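Long-range contact in major extracellular endoglucanase (Xanthomonas campestris pv. campestris, PDB 4TUF), which cuts internal beta-1,4-glucosidic linkages of cellulose, lichenin and cereal beta-glucans as a secreted endoglucanase, here represented by its family 5 catalytic domain: residues L59-P72 / G85-A97. Residues are numbered along the deposited sequence; the frame is centred on the assembly and turned at random.
Sequences LPFCPATLRSDTMP and GLTSLQILDKVIA. With 2HP (dihydrogenphosphate ion), chain K; 2HP (dihydrogenphosphate ion), chain E; 2HP (dihydrogenphosphate ion), chain G.
Ser88, in the first turn of helix 88-102, grips the carbonyl of Thr70 twice. Its backbone N reaches Thr70 O at 3.0 Å, nearly straight at 169°, while Ser88 OG comes from above the carbonyl plane at 3.1 Å. With chi1 at 65°, OG lies between its own N and carbonyl carbon, close enough to N for both to reach Thr70 O. Thr70 OG1, beside its backbone N, donates to Ala64 O (2.6 Å) from above that carbonyl's plane. Thr87, the N-cap, forms a capping box with Gln90: Thr87 N donates to Gln90 OE1, and Gln90 N returns a weak bond to Thr87 OG1. Pro72 lays its ring across the start of the helix, CG against Ile91 CD1 at 3.7 Å. Leu92 CD2 touches Leu66 CD2 (3.9 Å) where the side chains cross at a slant; its CD1 meets Leu59 CD1 (4.0 Å), the leucines running past each other in opposite senses. Arg67 NE makes a weak bond to a dihydrogenphosphate ion. In this beta-to-alpha step of the TIM barrel, residues 88-97 run nearly antiparallel (167°) to 59-61, strand 56-61 pairs with 105-110, and Tyr143 of helix 129-143 packs on Leu92 and Ile96.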
ATOM      1  N   LEU A  59      -1.324   6.422   0.073  1.00 39.75           N
ATOM      2  CA  LEU A  59      -0.422   7.505  -0.333  1.00 38.43           C
ATOM      3  C   LEU A  59       1.045   7.253   0.001  1.00 37.77           C
ATOM      4  O   LEU A  59       1.473   7.474   1.134  1.00 37.71           O
ATOM      5  CB  LEU A  59      -0.842   8.822   0.325  1.00 38.92           C
ATOM      6  CG  LEU A  59      -1.758   9.770  -0.439  1.00 42.36           C
ATOM      7  CD1 LEU A  59      -1.832  11.095   0.295  1.00 38.84           C
ATOM      8  CD2 LEU A  59      -1.259   9.968  -1.858  1.00 50.18           C
ATOM      9  N   PRO A  60       1.825   6.792  -0.984  1.00 36.30           N
ATOM     10  CA  PRO A  60       3.274   6.736  -0.764  1.00 39.04           C
ATOM     11  C   PRO A  60       3.873   8.124  -0.521  1.00 40.84           C
ATOM     12  O   PRO A  60       3.437   9.097  -1.125  1.00 43.12           O
ATOM     13  CB  PRO A  60       3.804   6.130  -2.071  1.00 44.15           C
ATOM     14  CG  PRO A  60       2.647   5.346  -2.624  1.00 37.87           C
ATOM     15  CD  PRO A  60       1.419   6.128  -2.235  1.00 33.92           C
ATOM     16  N   PHE A  61       4.850   8.208   0.372  1.00 40.56           N
ATOM     17  CA  PHE A  61       5.603   9.441   0.578  1.00 31.89           C
ATOM     18  C   PHE A  61       7.064   9.097   0.878  1.00 34.55           C
ATOM     19  O   PHE A  61       7.408   7.935   1.062  1.00 38.68           O
ATOM     20  CB  PHE A  61       5.005  10.271   1.715  1.00 28.92           C
ATOM     21  CG  PHE A  61       5.159   9.637   3.072  1.00 34.96           C
ATOM     22  CD1 PHE A  61       6.283   9.888   3.852  1.00 33.77           C
ATOM     23  CD2 PHE A  61       4.183   8.785   3.568  1.00 27.78           C
ATOM     24  CE1 PHE A  61       6.432   9.295   5.098  1.00 26.74           C
ATOM     25  CE2 PHE A  61       4.326   8.191   4.808  1.00 28.70           C
ATOM     26  CZ  PHE A  61       5.452   8.448   5.576  1.00 27.20           C
ATOM     27  N   CYS A  62       7.917  10.111   0.929  1.00 38.55           N
ATOM     28  CA  CYS A  62       9.321   9.925   1.264  1.00 33.23           C
ATOM     29  C   CYS A  62       9.701  11.011   2.260  1.00 39.42           C
ATOM     30  O   CYS A  62       8.989  12.007   2.371  1.00 49.52           O
ATOM     31  CB  CYS A  62      10.193   9.987   0.009  1.00 35.61           C
ATOM     32  SG  CYS A  62      10.208  11.598  -0.831  1.00 46.70           S
ATOM     33  N   PRO A  63      10.799  10.816   3.008  1.00 35.69           N
ATOM     34  CA  PRO A  63      11.233  11.814   3.991  1.00 30.35           C
ATOM     35  C   PRO A  63      11.376  13.227   3.423  1.00 39.14           C
ATOM     36  O   PRO A  63      10.880  14.173   4.037  1.00 48.70           O
ATOM     37  CB  PRO A  63      12.589  11.279   4.439  1.00 34.17           C
ATOM     38  CG  PRO A  63      12.449   9.807   4.327  1.00 27.36           C
ATOM     39  CD  PRO A  63      11.600   9.581   3.102  1.00 39.52           C
ATOM     40  N   ALA A  64      12.034  13.363   2.277  1.00 35.87           N
ATOM     41  CA  ALA A  64      12.255  14.674   1.667  1.00 40.73           C
ATOM     42  C   ALA A  64      10.956  15.465   1.498  1.00 47.25           C
ATOM     43  O   ALA A  64      10.933  16.680   1.691  1.00 51.66           O
ATOM     44  CB  ALA A  64      12.948  14.520   0.327  1.00 33.11           C
ATOM     45  N   THR A  65       9.878  14.770   1.144  1.00 38.92           N
ATOM     46  CA  THR A  65       8.576  15.407   0.958  1.00 40.70           C
ATOM     47  C   THR A  65       8.074  16.062   2.249  1.00 46.87           C
ATOM     48  O   THR A  65       7.379  17.083   2.214  1.00 43.43           O
ATOM     49  CB  THR A  65       7.537  14.385   0.453  1.00 37.44           C
ATOM     50  OG1 THR A  65       7.877  13.987  -0.880  1.00 42.24           O
ATOM     51  CG2 THR A  65       6.138  14.971   0.453  1.00 29.62           C
ATOM     52  N   LEU A  66       8.454  15.487   3.388  1.00 46.29           N
ATOM     53  CA  LEU A  66       7.981  15.961   4.683  1.00 42.89           C
ATOM     54  C   LEU A  66       8.778  17.154   5.206  1.00 46.87           C
ATOM     55  O   LEU A  66       8.434  17.722   6.243  1.00 53.28           O
ATOM     56  CB  LEU A  66       8.036  14.833   5.712  1.00 44.53           C
ATOM     57  CG  LEU A  66       7.391  13.490   5.365  1.00 43.15           C
ATOM     58  CD1 LEU A  66       7.662  12.506   6.489  1.00 34.87           C
ATOM     59  CD2 LEU A  66       5.894  13.644   5.121  1.00 41.67           C
ATOM     60  N   ARG A  67       9.841  17.533   4.503  1.00 42.37           N
ATOM     61  CA  ARG A  67      10.675  18.649   4.939  1.00 43.09           C
ATOM     62  C   ARG A  67      10.109  19.984   4.460  1.00 46.71           C
ATOM     63  O   ARG A  67       9.469  20.061   3.414  1.00 57.46           O
ATOM     64  CB  ARG A  67      12.112  18.465   4.456  1.00 50.28           C
ATOM     65  CG  ARG A  67      12.834  17.340   5.182  1.00 51.10           C
ATOM     66  CD  ARG A  67      14.062  16.843   4.433  1.00 55.77           C
ATOM     67  NE  ARG A  67      14.505  15.554   4.963  1.00 62.42           N
ATOM     68  CZ  ARG A  67      15.287  14.702   4.307  1.00 65.78           C
ATOM     69  NH1 ARG A  67      15.721  15.003   3.087  1.00 64.36           N
ATOM     70  NH2 ARG A  67      15.629  13.547   4.873  1.00 66.09           N
ATOM     71  N   SER A  68      10.361  21.029   5.241  1.00 48.20           N
ATOM     72  CA  SER A  68       9.650  22.296   5.118  1.00 49.43           C
ATOM     73  C   SER A  68       9.823  22.991   3.774  1.00 50.97           C
ATOM     74  O   SER A  68       8.863  23.544   3.234  1.00 51.21           O
ATOM     75  CB  SER A  68      10.090  23.247   6.234  1.00 54.46           C
ATOM     76  OG  SER A  68       9.733  22.736   7.505  1.00 60.53           O
ATOM     77  N   ASP A  69      11.039  22.959   3.236  1.00 47.47           N
ATOM     78  CA  ASP A  69      11.356  23.740   2.045  1.00 56.88           C
ATOM     79  C   ASP A  69      11.578  22.895   0.790  1.00 49.71           C
ATOM     80  O   ASP A  69      12.072  23.397  -0.219  1.00 52.68           O
ATOM     81  CB  ASP A  69      12.591  24.602   2.307  1.00 71.11           C
ATOM     82  CG  ASP A  69      13.679  23.843   3.033  1.00 82.24           C
ATOM     83  OD1 ASP A  69      13.561  22.600   3.137  1.00 85.45           O
ATOM     84  OD2 ASP A  69      14.645  24.483   3.500  1.00 88.49           O
ATOM     85  N   THR A  70      11.220  21.619   0.842  1.00 45.30           N
ATOM     86  CA  THR A  70      11.261  20.796  -0.360  1.00 46.01           C
ATOM     87  C   THR A  70      10.218  21.296  -1.358  1.00 50.58           C
ATOM     88  O   THR A  70       9.024  21.342  -1.058  1.00 51.11           O
ATOM     89  CB  THR A  70      11.016  19.310  -0.046  1.00 42.38           C
ATOM     90  OG1 THR A  70      12.122  18.792   0.704  1.00 39.56           O
ATOM     91  CG2 THR A  70      10.873  18.504  -1.335  1.00 36.90           C
ATOM     92  N   MET A  71      10.674  21.694  -2.540  1.00 52.40           N
ATOM     93  CA  MET A  71       9.764  22.196  -3.561  1.00 50.25           C
ATOM     94  C   MET A  71       9.331  21.077  -4.498  1.00 49.67           C
ATOM     95  O   MET A  71      10.091  20.144  -4.752  1.00 49.78           O
ATOM     96  CB  MET A  71      10.418  23.330  -4.349  1.00 48.56           C
ATOM     97  CG  MET A  71      10.664  24.595  -3.528  1.00 51.69           C
ATOM     98  SD  MET A  71       9.147  25.355  -2.897  1.00 89.15           S
ATOM     99  CE  MET A  71       8.326  25.823  -4.424  1.00 69.84           C
ATOM    100  N   PRO A  72       8.093  21.156  -5.004  1.00 50.97           N
ATOM    101  CA  PRO A  72       7.605  20.167  -5.971  1.00 49.52           C
ATOM    102  C   PRO A  72       8.088  20.445  -7.391  1.00 54.79           C
ATOM    103  O   PRO A  72       8.619  21.524  -7.670  1.00 56.85           O
ATOM    104  CB  PRO A  72       6.090  20.318  -5.880  1.00 48.58           C
ATOM    105  CG  PRO A  72       5.896  21.750  -5.522  1.00 47.91           C
ATOM    106  CD  PRO A  72       7.042  22.111  -4.614  1.00 46.69           C
ATOM    107  N   GLY A  85       3.326  28.239  -5.502  1.00 51.29           N
ATOM    108  CA  GLY A  85       4.050  28.760  -4.355  1.00 56.83           C
ATOM    109  C   GLY A  85       4.151  27.788  -3.192  1.00 61.01           C
ATOM    110  O   GLY A  85       5.047  27.899  -2.357  1.00 68.12           O
ATOM    111  N   LEU A  86       3.232  26.830  -3.133  1.00 60.94           N
ATOM    112  CA  LEU A  86       3.203  25.874  -2.031  1.00 58.14           C
ATOM    113  C   LEU A  86       4.414  24.950  -2.029  1.00 59.02           C
ATOM    114  O   LEU A  86       4.903  24.553  -3.085  1.00 68.14           O
ATOM    115  CB  LEU A  86       1.929  25.032  -2.090  1.00 51.33           C
ATOM    116  CG  LEU A  86       0.610  25.789  -1.961  1.00 50.32           C
ATOM    117  CD1 LEU A  86      -0.555  24.813  -1.845  1.00 44.61           C
ATOM    118  CD2 LEU A  86       0.652  26.739  -0.773  1.00 49.98           C
ATOM    119  N   THR A  87       4.896  24.614  -0.836  1.00 50.20           N
ATOM    120  CA  THR A  87       5.922  23.589  -0.699  1.00 48.01           C
ATOM    121  C   THR A  87       5.243  22.232  -0.800  1.00 47.24           C
ATOM    122  O   THR A  87       4.029  22.133  -0.641  1.00 53.86           O
ATOM    123  CB  THR A  87       6.681  23.710   0.633  1.00 46.86           C
ATOM    124  OG1 THR A  87       5.852  23.261   1.712  1.00 48.73           O
ATOM    125  CG2 THR A  87       7.076  25.149   0.886  1.00 49.53           C
ATOM    126  N   SER A  88       6.015  21.187  -1.066  1.00 44.27           N
ATOM    127  CA  SER A  88       5.444  19.852  -1.219  1.00 41.62           C
ATOM    128  C   SER A  88       4.726  19.392   0.051  1.00 35.53           C
ATOM    129  O   SER A  88       3.741  18.668  -0.015  1.00 36.45           O
ATOM    130  CB  SER A  88       6.530  18.847  -1.602  1.00 48.49           C
ATOM    131  OG  SER A  88       7.479  18.693  -0.563  1.00 62.86           O
ATOM    132  N   LEU A  89       5.225  19.812   1.206  1.00 39.86           N
ATOM    133  CA  LEU A  89       4.561  19.500   2.465  1.00 41.64           C
ATOM    134  C   LEU A  89       3.164  20.109   2.492  1.00 42.61           C
ATOM    135  O   LEU A  89       2.190  19.453   2.864  1.00 39.56           O
ATOM    136  CB  LEU A  89       5.384  20.008   3.649  1.00 42.29           C
ATOM    137  CG  LEU A  89       4.779  19.761   5.033  1.00 39.45           C
ATOM    138  CD1 LEU A  89       4.489  18.281   5.250  1.00 33.09           C
ATOM    139  CD2 LEU A  89       5.712  20.283   6.106  1.00 39.02           C
ATOM    140  N   GLN A  90       3.070  21.367   2.077  1.00 46.02           N
ATOM    141  CA  GLN A  90       1.790  22.059   2.049  1.00 44.29           C
ATOM    142  C   GLN A  90       0.854  21.474   0.995  1.00 44.42           C
ATOM    143  O   GLN A  90      -0.363  21.581   1.116  1.00 49.18           O
ATOM    144  CB  GLN A  90       2.001  23.551   1.808  1.00 41.39           C
ATOM    145  CG  GLN A  90       2.709  24.246   2.956  1.00 46.69           C
ATOM    146  CD  GLN A  90       3.200  25.630   2.587  1.00 53.93           C
ATOM    147  OE1 GLN A  90       3.325  25.963   1.409  1.00 57.72           O
ATOM    148  NE2 GLN A  90       3.483  26.445   3.595  1.00 54.83           N
ATOM    149  N   ILE A  91       1.415  20.846  -0.032  1.00 42.90           N
ATOM    150  CA  ILE A  91       0.583  20.214  -1.047  1.00 46.55           C
ATOM    151  C   ILE A  91       0.056  18.884  -0.505  1.00 46.87           C
ATOM    152  O   ILE A  91      -1.103  18.533  -0.720  1.00 48.18           O
ATOM    153  CB  ILE A  91       1.351  20.009  -2.375  1.00 47.60           C
ATOM    154  CG1 ILE A  91       1.740  21.367  -2.964  1.00 51.55           C
ATOM    155  CG2 ILE A  91       0.502  19.249  -3.386  1.00 43.04           C
ATOM    156  CD1 ILE A  91       2.465  21.284  -4.299  1.00 49.06           C
ATOM    157  N   LEU A  92       0.903  18.159   0.219  1.00 50.44           N
ATOM    158  CA  LEU A  92       0.471  16.945   0.901  1.00 42.51           C
ATOM    159  C   LEU A  92      -0.644  17.290   1.885  1.00 47.84           C
ATOM    160  O   LEU A  92      -1.685  16.630   1.913  1.00 54.11           O
ATOM    161  CB  LEU A  92       1.643  16.274   1.620  1.00 38.27           C
ATOM    162  CG  LEU A  92       1.378  14.954   2.354  1.00 38.10           C
ATOM    163  CD1 LEU A  92       0.795  13.915   1.405  1.00 35.15           C
ATOM    164  CD2 LEU A  92       2.657  14.423   3.023  1.00 28.27           C
ATOM    165  N   ASP A  93      -0.424  18.339   2.675  1.00 41.32           N
ATOM    166  CA  ASP A  93      -1.431  18.818   3.613  1.00 42.97           C
ATOM    167  C   ASP A  93      -2.763  19.046   2.908  1.00 48.98           C
ATOM    168  O   ASP A  93      -3.811  18.599   3.376  1.00 55.11           O
ATOM    169  CB  ASP A  93      -0.972  20.112   4.292  1.00 36.09           C
ATOM    170  CG  ASP A  93       0.117  19.881   5.326  1.00 50.30           C
ATOM    171  OD1 ASP A  93       0.466  18.706   5.591  1.00 49.14           O
ATOM    172  OD2 ASP A  93       0.612  20.882   5.890  1.00 47.29           O
ATOM    173  N   LYS A  94      -2.704  19.727   1.768  1.00 41.99           N
ATOM    174  CA  LYS A  94      -3.898  20.089   1.014  1.00 41.59           C
ATOM    175  C   LYS A  94      -4.587  18.877   0.371  1.00 45.27           C
ATOM    176  O   LYS A  94      -5.813  18.841   0.255  1.00 50.17           O
ATOM    177  CB  LYS A  94      -3.535  21.116  -0.058  1.00 41.99           C
ATOM    178  CG  LYS A  94      -4.682  21.995  -0.499  1.00 50.29           C
ATOM    179  CD  LYS A  94      -4.183  23.133  -1.372  1.00 56.67           C
ATOM    180  CE  LYS A  94      -5.264  24.181  -1.568  1.00 64.23           C
ATOM    181  NZ  LYS A  94      -5.609  24.841  -0.278  1.00 72.68           N
ATOM    182  N   VAL A  95      -3.799  17.891  -0.051  1.00 40.32           N
ATOM    183  CA  VAL A  95      -4.355  16.698  -0.683  1.00 45.18           C
ATOM    184  C   VAL A  95      -5.067  15.802   0.333  1.00 49.35           C
ATOM    185  O   VAL A  95      -6.176  15.326   0.086  1.00 50.88           O
ATOM    186  CB  VAL A  95      -3.263  15.882  -1.410  1.00 39.86           C
ATOM    187  CG1 VAL A  95      -3.808  14.529  -1.837  1.00 35.57           C
ATOM    188  CG2 VAL A  95      -2.752  16.646  -2.624  1.00 37.81           C
ATOM    189  N   ILE A  96      -4.428  15.581   1.477  1.00 48.33           N
ATOM    190  CA  ILE A  96      -5.027  14.794   2.548  1.00 39.89           C
ATOM    191  C   ILE A  96      -6.306  15.463   3.054  1.00 45.69           C
ATOM    192  O   ILE A  96      -7.289  14.790   3.375  1.00 48.28           O
ATOM    193  CB  ILE A  96      -4.024  14.585   3.700  1.00 30.88           C
ATOM    194  CG1 ILE A  96      -2.984  13.542   3.287  1.00 29.24           C
ATOM    195  CG2 ILE A  96      -4.722  14.122   4.967  1.00 31.30           C
ATOM    196  CD1 ILE A  96      -1.710  13.599   4.087  1.00 29.52           C
ATOM    197  N   ALA A  97      -6.299  16.793   3.086  1.00 43.36           N
ATOM    198  CA  ALA A  97      -7.472  17.553   3.498  1.00 42.25           C
ATOM    199  C   ALA A  97      -8.621  17.383   2.503  1.00 41.27           C
ATOM    200  O   ALA A  97      -9.794  17.416   2.885  1.00 38.82           O
ATOM    201  CB  ALA A  97      -7.118  19.033   3.661  1.00 38.26           C
TER
HETATM  202  P   2HP K 407      11.197  16.044   8.914  1.00109.13           P
HETATM  203  O1  2HP K 407      10.320  17.265   8.758  1.00109.82           O
HETATM  204  O2  2HP K 407      11.230  15.263   7.622  1.00110.90           O
HETATM  205  O3  2HP K 407      12.597  16.480   9.273  1.00107.30           O
HETATM  206  O4  2HP K 407      10.636  15.157   9.998  1.00110.18           O
HETATM  207  P   2HP E 401      -8.605  26.060  -2.795  1.00100.77           P
HETATM  208  O1  2HP E 401      -9.545  26.859  -1.923  1.00 97.02           O
HETATM  209  O2  2HP E 401      -9.039  26.147  -4.242  1.00 97.84           O
HETATM  210  O3  2HP E 401      -7.207  26.617  -2.655  1.00100.35           O
HETATM  211  O4  2HP E 401      -8.626  24.614  -2.355  1.00104.35           O
HETATM  212  P   2HP G 403      14.741  13.320   9.067  1.00 77.62           P
HETATM  213  O1  2HP G 403      13.717  13.283  10.179  1.00 72.36           O
HETATM  214  O2  2HP G 403      14.529  12.143   8.143  1.00 76.11           O
HETATM  215  O3  2HP G 403      14.580  14.591   8.263  1.00 83.40           O
HETATM  216  O4  2HP G 403      16.133  13.280   9.665  1.00 71.39           O